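Local coordinates for tricorn protease (Thermoplasma acidophilum, PDB 1K32), which probably degrades peptides as a serine protease acting in concert with the proteasome, with substrate access gated by its beta-propeller domains, at residues L18-H23 / R258-K263; I219-G224 / D246-H251; G226-T231 / K240-T245. All coordinates share one frame; numbering follows the deposited sequence.

Contact 1 (L18-H23 / R258-K263)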
loop_
_atom_site.group_PDB
_atom_site.type_symbol
_atom_site.label_atom_id
_atom_site.label_comp_id
_atom_site.label_asym_id
_atom_site.label_seq_id
_atom_site.Cartn_x
_atom_site.Cartn_y
_atom_site.Cartn_z
ATOM N N LEU A 18 53.651 28.690 -33.355
ATOM C CA LEU A 18 53.116 29.962 -32.885
ATOM C C LEU A 18 53.765 30.565 -31.646
ATOM O O LEU A 18 54.581 29.940 -30.966
ATOM C CB LEU A 18 51.622 29.797 -32.577
ATOM C CG LEU A 18 50.795 28.891 -33.483
ATOM C CD1 LEU A 18 50.048 27.888 -32.618
ATOM C CD2 LEU A 18 49.840 29.717 -34.321
ATOM N N ASN A 19 53.368 31.804 -31.385
ATOM C CA ASN A 19 53.770 32.574 -30.213
ATOM C C ASN A 19 55.179 32.306 -29.695
ATOM O O ASN A 19 55.373 31.614 -28.708
ATOM C CB ASN A 19 52.724 32.337 -29.121
ATOM C CG ASN A 19 51.305 32.682 -29.598
ATOM O OD1 ASN A 19 50.312 32.354 -28.953
ATOM N ND2 ASN A 19 51.220 33.358 -30.733
ATOM N N PRO A 20 56.180 32.893 -30.347
ATOM C CA PRO A 20 57.563 32.685 -29.937
ATOM C C PRO A 20 58.141 33.800 -29.073
ATOM O O PRO A 20 57.584 34.885 -28.979
ATOM C CB PRO A 20 58.266 32.610 -31.274
ATOM C CG PRO A 20 57.598 33.787 -31.991
ATOM C CD PRO A 20 56.125 33.608 -31.640
ATOM N N ASP A 21 59.279 33.509 -28.460
ATOM C CA ASP A 21 60.011 34.475 -27.653
ATOM C C ASP A 21 61.446 34.152 -28.042
ATOM O O ASP A 21 61.718 33.083 -28.579
ATOM C CB ASP A 21 59.800 34.251 -26.152
ATOM C CG ASP A 21 60.368 35.401 -25.297
ATOM O OD1 ASP A 21 60.306 35.311 -24.048
ATOM O OD2 ASP A 21 60.873 36.396 -25.871
ATOM N N ILE A 22 62.370 35.061 -27.793
ATOM C CA ILE A 22 63.740 34.799 -28.187
ATOM C C ILE A 22 64.725 35.328 -27.168
ATOM O O ILE A 22 64.470 36.333 -26.519
ATOM C CB ILE A 22 64.041 35.442 -29.557
ATOM C CG1 ILE A 22 65.488 35.153 -29.966
ATOM C CG2 ILE A 22 63.785 36.941 -29.486
ATOM C CD1 ILE A 22 65.818 35.557 -31.383
ATOM N N HIS A 23 65.841 34.621 -27.029
ATOM C CA HIS A 23 66.916 35.015 -26.120
ATOM C C HIS A 23 68.211 34.520 -26.740
ATOM O O HIS A 23 68.492 33.324 -26.736
ATOM C CB HIS A 23 66.746 34.397 -24.733
ATOM C CG HIS A 23 67.711 34.932 -23.722
ATOM N ND1 HIS A 23 67.516 36.128 -23.065
ATOM C CD2 HIS A 23 68.911 34.465 -23.299
ATOM C CE1 HIS A 23 68.553 36.376 -22.285
ATOM N NE2 HIS A 23 69.413 35.382 -22.409
ATOM N N ARG A 258 67.133 41.399 -31.179
ATOM C CA ARG A 258 66.329 40.940 -32.302
ATOM C C ARG A 258 64.854 40.748 -31.925
ATOM O O ARG A 258 64.513 40.585 -30.752
ATOM C CB ARG A 258 66.894 39.625 -32.832
ATOM C CG ARG A 258 68.349 39.720 -33.217
ATOM C CD ARG A 258 69.026 38.386 -33.016
ATOM N NE ARG A 258 68.987 37.555 -34.206
ATOM C CZ ARG A 258 69.341 36.278 -34.222
ATOM N NH1 ARG A 258 69.289 35.589 -35.353
ATOM N NH2 ARG A 258 69.725 35.687 -33.103
ATOM N N ILE A 259 63.983 40.770 -32.931
ATOM C CA ILE A 259 62.554 40.587 -32.701
ATOM C C ILE A 259 62.064 39.313 -33.369
ATOM O O ILE A 259 62.323 39.069 -34.542
ATOM C CB ILE A 259 61.721 41.774 -33.232
ATOM C CG1 ILE A 259 62.077 43.049 -32.463
ATOM C CG2 ILE A 259 60.230 41.483 -33.061
ATOM C CD1 ILE A 259 61.357 44.260 -32.955
ATOM N N LEU A 260 61.355 38.503 -32.594
ATOM C CA LEU A 260 60.812 37.241 -33.063
ATOM C C LEU A 260 59.289 37.353 -33.168
ATOM O O LEU A 260 58.659 38.045 -32.372
ATOM C CB LEU A 260 61.183 36.154 -32.061
ATOM C CG LEU A 260 60.823 34.721 -32.411
ATOM C CD1 LEU A 260 61.533 34.305 -33.665
ATOM C CD2 LEU A 260 61.218 33.823 -31.253
ATOM N N PHE A 261 58.695 36.669 -34.145
ATOM C CA PHE A 261 57.246 36.715 -34.315
ATOM C C PHE A 261 56.726 35.513 -35.113
ATOM O O PHE A 261 57.491 34.778 -35.720
ATOM C CB PHE A 261 56.830 38.047 -34.981
ATOM C CG PHE A 261 57.243 38.178 -36.431
ATOM C CD1 PHE A 261 56.413 37.716 -37.457
ATOM C CD2 PHE A 261 58.468 38.757 -36.772
ATOM C CE1 PHE A 261 56.803 37.831 -38.808
ATOM C CE2 PHE A 261 58.866 38.877 -38.109
ATOM C CZ PHE A 261 58.036 38.415 -39.129
ATOM N N SER A 262 55.422 35.292 -35.075
ATOM C CA SER A 262 54.841 34.178 -35.805
ATOM C C SER A 262 53.972 34.709 -36.939
ATOM O O SER A 262 53.417 35.802 -36.842
ATOM C CB SER A 262 54.011 33.294 -34.866
ATOM O OG SER A 262 53.046 34.060 -34.163
ATOM N N LYS A 263 53.877 33.934 -38.014
ATOM C CA LYS A 263 53.080 34.317 -39.173
ATOM C C LYS A 263 52.736 33.099 -40.042
ATOM O O LYS A 263 53.616 32.365 -40.478
ATOM C CB LYS A 263 53.837 35.363 -40.017
ATOM C CG LYS A 263 53.031 35.892 -41.200
ATOM C CD LYS A 263 53.714 37.050 -41.931
ATOM C CE LYS A 263 55.002 36.635 -42.646
ATOM N NZ LYS A 263 54.799 35.656 -43.751
#
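Leu260, Ile22 and Pro20 carry most of this interface, where the first and last blades of a six-bladed beta-propeller meet and the ring closes. The strands holding them, 18-23 and 259-263, run antiparallel at 171° with their axes 5.7 Å apart, yet no hydrogen bond crosses. They belong to separate four-stranded sheets, each built from consecutive strands, so at these two strands the junction is made by side-chain packing and not by a strand shared by one blade. Leu260, with the largest area buried, sits between Pro20 and Ile22. Its CG stands anti to the backbone N (chi1 -175°), which carries the branch point toward them. The Pro20 ring packs on it, with Pro20 CG 3.4 Å from Leu260 CG, a spacing whose shortness may partly reflect how Leu260 is modelled. The same ring also reaches the opposing backbone, Pro20 CG lying 3.7 Å from Phe261 C. Farther along, Pro20 CD rests 3.9 Å from Ser262 CB, while the Ser262 hydroxyl turns elsewhere and bonds to the backbone O of Arg250. An alanine in place of Pro20 would remove CG and CD and would probably open a gap beside Leu260 CG and strip Ser262 CB of its contact with the ring. Leu260 also touches Ile267 and Ile269 of strand 266-270 and Ile27 of strand 26-31, so the apolar layer continues into both sheets. On its other flank, Ile22 CG2 lies 3.7 Å from Leu260 CB. With CG1 and CD1 extended, Ile22 runs out toward Arg258, whose guanidinium has a salt bridge to Glu278. The contact ends there: the Ile22 methyl CD1 lies over one face of that guanidinium, 4.3 Å from Arg258 NH2.

Contact 2 (I219-G224 / D246-H251)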
loop_
_atom_site.group_PDB
_atom_site.type_symbol
_atom_site.label_atom_id
_atom_site.label_comp_id
_atom_site.label_asym_id
_atom_site.label_seq_id
_atom_site.Cartn_x
_atom_site.Cartn_y
_atom_site.Cartn_z
ATOM N N ILE A 219 52.688 45.920 -33.665
ATOM C CA ILE A 219 51.946 45.511 -34.840
ATOM C C ILE A 219 50.614 46.230 -34.993
ATOM O O ILE A 219 49.901 46.461 -34.008
ATOM C CB ILE A 219 51.676 43.988 -34.802
ATOM C CG1 ILE A 219 53.000 43.220 -34.863
ATOM C CG2 ILE A 219 50.738 43.589 -35.952
ATOM C CD1 ILE A 219 52.856 41.733 -34.613
ATOM N N THR A 220 50.287 46.601 -36.235
ATOM C CA THR A 220 48.998 47.231 -36.527
ATOM C C THR A 220 48.678 47.117 -38.008
ATOM O O THR A 220 49.561 46.871 -38.821
ATOM C CB THR A 220 48.940 48.709 -36.088
ATOM O OG1 THR A 220 47.577 49.151 -36.128
ATOM C CG2 THR A 220 49.776 49.584 -36.991
ATOM N N ASP A 221 47.414 47.270 -38.365
ATOM C CA ASP A 221 47.034 47.148 -39.765
ATOM C C ASP A 221 46.468 48.450 -40.322
ATOM O O ASP A 221 45.563 48.445 -41.158
ATOM C CB ASP A 221 46.030 46.000 -39.937
ATOM C CG ASP A 221 44.767 46.191 -39.110
ATOM O OD1 ASP A 221 43.955 45.244 -39.032
ATOM O OD2 ASP A 221 44.577 47.285 -38.540
ATOM N N ILE A 222 47.033 49.566 -39.874
ATOM C CA ILE A 222 46.563 50.868 -40.318
ATOM C C ILE A 222 46.633 51.053 -41.832
ATOM O O ILE A 222 45.924 51.888 -42.384
ATOM C CB ILE A 222 47.350 51.999 -39.649
ATOM C CG1 ILE A 222 46.689 53.339 -39.976
ATOM C CG2 ILE A 222 48.800 51.956 -40.108
ATOM C CD1 ILE A 222 47.162 54.484 -39.133
ATOM N N ASP A 223 47.475 50.274 -42.502
ATOM C CA ASP A 223 47.605 50.381 -43.949
ATOM C C ASP A 223 46.849 49.278 -44.697
ATOM O O ASP A 223 47.019 49.100 -45.901
ATOM C CB ASP A 223 49.095 50.400 -44.333
ATOM C CG ASP A 223 49.796 51.701 -43.903
ATOM O OD1 ASP A 223 51.016 51.685 -43.636
ATOM O OD2 ASP A 223 49.119 52.750 -43.839
ATOM N N GLY A 224 46.009 48.537 -43.983
ATOM C CA GLY A 224 45.230 47.494 -44.624
ATOM C C GLY A 224 45.611 46.057 -44.323
ATOM O O GLY A 224 44.848 45.139 -44.615
ATOM N N ASP A 246 50.662 37.704 -47.199
ATOM C CA ASP A 246 50.115 36.359 -47.007
ATOM C C ASP A 246 49.303 36.158 -45.720
ATOM O O ASP A 246 48.113 35.838 -45.785
ATOM C CB ASP A 246 51.225 35.302 -47.105
ATOM C CG ASP A 246 52.384 35.545 -46.147
ATOM O OD1 ASP A 246 53.323 34.728 -46.189
ATOM O OD2 ASP A 246 52.376 36.525 -45.368
ATOM N N TYR A 247 49.948 36.325 -44.566
ATOM C CA TYR A 247 49.276 36.192 -43.272
ATOM C C TYR A 247 49.747 37.296 -42.340
ATOM O O TYR A 247 50.866 37.788 -42.470
ATOM C CB TYR A 247 49.562 34.832 -42.629
ATOM C CG TYR A 247 49.240 33.641 -43.507
ATOM C CD1 TYR A 247 50.214 33.063 -44.324
ATOM C CD2 TYR A 247 47.965 33.079 -43.512
ATOM C CE1 TYR A 247 49.925 31.940 -45.124
ATOM C CE2 TYR A 247 47.663 31.962 -44.308
ATOM C CZ TYR A 247 48.648 31.399 -45.105
ATOM O OH TYR A 247 48.366 30.283 -45.857
ATOM N N TYR A 248 48.880 37.692 -41.414
ATOM C CA TYR A 248 49.195 38.736 -40.442
ATOM C C TYR A 248 50.279 38.285 -39.466
ATOM O O TYR A 248 50.291 37.132 -39.036
ATOM C CB TYR A 248 47.958 39.107 -39.618
ATOM C CG TYR A 248 47.000 40.080 -40.257
ATOM C CD1 TYR A 248 46.534 39.886 -41.555
ATOM C CD2 TYR A 248 46.534 41.183 -39.545
ATOM C CE1 TYR A 248 45.623 40.774 -42.131
ATOM C CE2 TYR A 248 45.625 42.073 -40.104
ATOM C CZ TYR A 248 45.174 41.865 -41.398
ATOM O OH TYR A 248 44.280 42.757 -41.947
ATOM N N PRO A 249 51.212 39.184 -39.127
ATOM C CA PRO A 249 52.283 38.856 -38.184
ATOM C C PRO A 249 51.653 38.895 -36.783
ATOM O O PRO A 249 50.683 39.626 -36.548
ATOM C CB PRO A 249 53.292 39.981 -38.408
ATOM C CG PRO A 249 52.391 41.166 -38.674
ATOM C CD PRO A 249 51.370 40.558 -39.645
ATOM N N ARG A 250 52.188 38.111 -35.856
ATOM C CA ARG A 250 51.620 38.078 -34.512
ATOM C C ARG A 250 52.648 37.826 -33.432
ATOM O O ARG A 250 53.694 37.211 -33.669
ATOM C CB ARG A 250 50.601 36.933 -34.369
ATOM C CG ARG A 250 49.418 36.936 -35.302
ATOM C CD ARG A 250 48.474 38.086 -35.016
ATOM N NE ARG A 250 47.404 38.092 -35.999
ATOM C CZ ARG A 250 46.530 39.074 -36.153
ATOM N NH1 ARG A 250 45.598 38.969 -37.089
ATOM N NH2 ARG A 250 46.594 40.152 -35.377
ATOM N N HIS A 251 52.322 38.303 -32.234
ATOM C CA HIS A 251 53.139 38.004 -31.076
ATOM C C HIS A 251 54.608 38.416 -31.139
ATOM O O HIS A 251 55.473 37.554 -31.110
ATOM C CB HIS A 251 53.038 36.486 -30.863
ATOM C CG HIS A 251 53.288 36.032 -29.459
ATOM N ND1 HIS A 251 52.321 36.082 -28.478
ATOM C CD2 HIS A 251 54.371 35.449 -28.892
ATOM C CE1 HIS A 251 52.796 35.543 -27.369
ATOM N NE2 HIS A 251 54.037 35.151 -27.594
#
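The Tyr248 ring meets Asp221 at its edge: Asp221 OD1 lies in the ring plane, 3.7 Å from Tyr248 CE2. Carboxylate and ring are almost perpendicular, their planes 84° apart, so one oxygen addresses the ring rim and the two groups do not stack. This is a junction between the fifth and sixth blades of the six-bladed propeller, linking strand 215-220 and the turn after it to the chain entering strand 249-254. No hydrogen bond spans the two segments. Asp221 OD1 accepts a hydrogen bond from Gly178 N; toward Tyr248 it packs at the ring edge. Past that edge, Asp221 to Gly224 form a type I turn, closed by the bond from Gly224 N to Asp221 O at 2.9 Å. This turn brings Gly224 O to 3.6 Å from Tyr248 OH, although that carbonyl takes its hydrogen bond from Arg717, whose side chain also touches Tyr248. In the apolar half the Ile219 and Pro249 side chains run antiparallel past one another, with Ile219 CG2 4.0 Å from Pro249 CG. The Arg250 side chain leaves the backbone away from 219-224, and its guanidinium forms salt bridges with Glu711 and Glu172. With CG1 beside the backbone N (chi1 -64°), Ile219 lays its CD1 methyl 3.6 Å from Pro249 O, a carbonyl oxygen buried here that has no hydrogen-bonding partner in the model.

Contact 3 (G226-T231 / K240-T245)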
loop_
_atom_site.group_PDB
_atom_site.type_symbol
_atom_site.label_atom_id
_atom_site.label_comp_id
_atom_site.label_asym_id
_atom_site.label_seq_id
_atom_site.Cartn_x
_atom_site.Cartn_y
_atom_site.Cartn_z
ATOM N N GLY A 226 48.289 43.552 -41.433
ATOM C CA GLY A 226 49.184 43.589 -40.293
ATOM C C GLY A 226 50.636 43.731 -40.711
ATOM O O GLY A 226 51.116 43.011 -41.578
ATOM N N GLN A 227 51.336 44.676 -40.103
ATOM C CA GLN A 227 52.748 44.891 -40.400
ATOM C C GLN A 227 53.438 45.325 -39.115
ATOM O O GLN A 227 52.780 45.695 -38.137
ATOM C CB GLN A 227 52.937 46.006 -41.439
ATOM C CG GLN A 227 52.050 45.896 -42.681
ATOM C CD GLN A 227 52.448 44.764 -43.605
ATOM O OE1 GLN A 227 51.745 44.470 -44.572
ATOM N NE2 GLN A 227 53.579 44.138 -43.329
ATOM N N ILE A 228 54.762 45.280 -39.123
ATOM C CA ILE A 228 55.536 45.718 -37.979
ATOM C C ILE A 228 55.880 47.190 -38.190
ATOM O O ILE A 228 56.361 47.572 -39.254
ATOM C CB ILE A 228 56.840 44.902 -37.845
ATOM C CG1 ILE A 228 56.496 43.418 -37.696
ATOM C CG2 ILE A 228 57.651 45.387 -36.638
ATOM C CD1 ILE A 228 57.714 42.529 -37.548
ATOM N N TYR A 229 55.594 48.009 -37.184
ATOM C CA TYR A 229 55.881 49.446 -37.210
ATOM C C TYR A 229 56.700 49.769 -35.965
ATOM O O TYR A 229 56.936 48.894 -35.123
ATOM C CB TYR A 229 54.592 50.279 -37.139
ATOM C CG TYR A 229 53.684 50.188 -38.346
ATOM C CD1 TYR A 229 52.893 49.064 -38.560
ATOM C CD2 TYR A 229 53.627 51.224 -39.283
ATOM C CE1 TYR A 229 52.075 48.964 -39.664
ATOM C CE2 TYR A 229 52.806 51.138 -40.404
ATOM C CZ TYR A 229 52.033 49.998 -40.586
ATOM O OH TYR A 229 51.234 49.861 -41.690
ATOM N N SER A 230 57.123 51.023 -35.846
ATOM C CA SER A 230 57.855 51.458 -34.665
ATOM C C SER A 230 57.808 52.980 -34.553
ATOM O O SER A 230 57.507 53.678 -35.531
ATOM C CB SER A 230 59.313 50.972 -34.706
ATOM O OG SER A 230 60.091 51.724 -35.617
ATOM N N THR A 231 58.067 53.478 -33.346
ATOM C CA THR A 231 58.099 54.912 -33.079
ATOM C C THR A 231 59.206 55.136 -32.058
ATOM O O THR A 231 59.749 54.176 -31.521
ATOM C CB THR A 231 56.777 55.431 -32.455
ATOM O OG1 THR A 231 56.575 54.819 -31.170
ATOM C CG2 THR A 231 55.582 55.130 -33.368
ATOM N N LYS A 240 57.365 52.041 -40.943
ATOM C CA LYS A 240 56.749 50.785 -41.363
ATOM C C LYS A 240 57.887 49.868 -41.812
ATOM O O LYS A 240 58.574 50.168 -42.787
ATOM C CB LYS A 240 55.777 51.063 -42.516
ATOM C CG LYS A 240 55.072 49.852 -43.107
ATOM C CD LYS A 240 54.085 50.320 -44.170
ATOM C CE LYS A 240 53.408 49.173 -44.892
ATOM N NZ LYS A 240 54.358 48.339 -45.673
ATOM N N HIS A 241 58.085 48.753 -41.109
ATOM C CA HIS A 241 59.178 47.839 -41.429
ATOM C C HIS A 241 58.907 46.575 -42.231
ATOM O O HIS A 241 59.848 45.858 -42.559
ATOM C CB HIS A 241 59.903 47.429 -40.148
ATOM C CG HIS A 241 60.402 48.585 -39.348
ATOM N ND1 HIS A 241 59.648 49.188 -38.367
ATOM C CD2 HIS A 241 61.564 49.277 -39.410
ATOM C CE1 HIS A 241 60.324 50.202 -37.859
ATOM N NE2 HIS A 241 61.489 50.279 -38.474
ATOM N N THR A 242 57.649 46.288 -42.543
ATOM C CA THR A 242 57.326 45.084 -43.300
ATOM C C THR A 242 56.229 45.333 -44.306
ATOM O O THR A 242 55.472 46.290 -44.184
ATOM C CB THR A 242 56.843 43.947 -42.378
ATOM O OG1 THR A 242 55.630 44.347 -41.719
ATOM C CG2 THR A 242 57.912 43.613 -41.339
ATOM N N SER A 243 56.138 44.447 -45.292
ATOM C CA SER A 243 55.121 44.539 -46.333
ATOM C C SER A 243 54.518 43.166 -46.617
ATOM O O SER A 243 54.431 42.746 -47.765
ATOM C CB SER A 243 55.725 45.112 -47.620
ATOM O OG SER A 243 56.034 46.481 -47.469
ATOM N N PHE A 244 54.100 42.471 -45.566
ATOM C CA PHE A 244 53.508 41.148 -45.715
ATOM C C PHE A 244 52.169 41.205 -46.462
ATOM O O PHE A 244 51.448 42.195 -46.378
ATOM C CB PHE A 244 53.261 40.520 -44.341
ATOM C CG PHE A 244 54.479 40.440 -43.469
ATOM C CD1 PHE A 244 54.472 41.009 -42.196
ATOM C CD2 PHE A 244 55.614 39.755 -43.890
ATOM C CE1 PHE A 244 55.578 40.895 -41.355
ATOM C CE2 PHE A 244 56.723 39.633 -43.057
ATOM C CZ PHE A 244 56.701 40.204 -41.786
ATOM N N THR A 245 51.842 40.133 -47.180
ATOM C CA THR A 245 50.570 40.051 -47.893
ATOM C C THR A 245 49.913 38.679 -47.715
ATOM O O THR A 245 48.737 38.508 -48.035
ATOM C CB THR A 245 50.731 40.305 -49.412
ATOM O OG1 THR A 245 51.639 39.349 -49.955
ATOM C CG2 THR A 245 51.245 41.715 -49.681
#
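Ile228 and Thr242 form the tight centre of this contact, at the outer edge of the fifth blade of the propeller. Ile228 N donates to Thr242 OG1 at 2.9 Å with an N-H...O angle of 163°, and His241 N donates to Ile228 O at 2.8 Å with 160°. Two nearly straight bonds thus hold both polar atoms of the Ile228 backbone, one by main chain and one by a hydroxyl. The hydroxyl does what a strand carbonyl would do in a regular ladder, consistent with the chain bending at His241 and leaving the ladder. Thr242 OG1 can reach the amide because it sits between its own backbone N and carbonyl carbon (chi1 63°). The Thr242 methyl CG2 then covers Ile228, 3.9 Å from Ile228 CB. The Gln227 side chain, bent at chi2, folds over Thr242 and the start of Phe244 and buries much of its surface there, while Thr242 CB lies over one face of the Phe244 ring.

Toward solvent the contact has no hydrogen bonds across it. Tyr229 and Lys240 form an antiparallel non-hydrogen-bonded pair, with Tyr229 CA and Lys240 CA 4.5 Å apart, and the Lys240 chain runs alongside the Tyr229 ring in the same direction. They touch through carbons alone, Tyr229 CE2 lying 3.6 Å from Lys240 CB, and Lys240 itself is exposed. Its extended chain turns only at the last torsion, where Lys240 NZ donates to Thr242 O of its own segment at 2.8 Å. Tyr229 OH bonds to Asp223.

Around this edge, Tyr229 packs on Phe218 and Thr220 of strand 215-220, the inner neighbour in the sheet. Toward the sixth blade, Ile228 touches Phe261 and Phe244 touches Lys263, both of strand 259-263, and Thr242 and Phe244 rest on Ile277 of strand 277-279.

From the N terminus the chain first lays down strand 18-23, then runs through the propeller blades before 258-263 returns beside it; contact 1 therefore closes the longest loop and joins the first blade to the sixth. Contact 2 falls wholly within that loop, joining the fifth blade at 219-224 to the entry of the sixth at 246-251. Contact 3 is enclosed in turn by contact 2, tying 226-231 to 240-245 at the fifth blade's outer edge. None of the loops cross. The levels also touch: Arg250 N lies 2.8 Å from Ser262 O between neighbouring strands of the sixth blade, and Phe244 packs against Phe261.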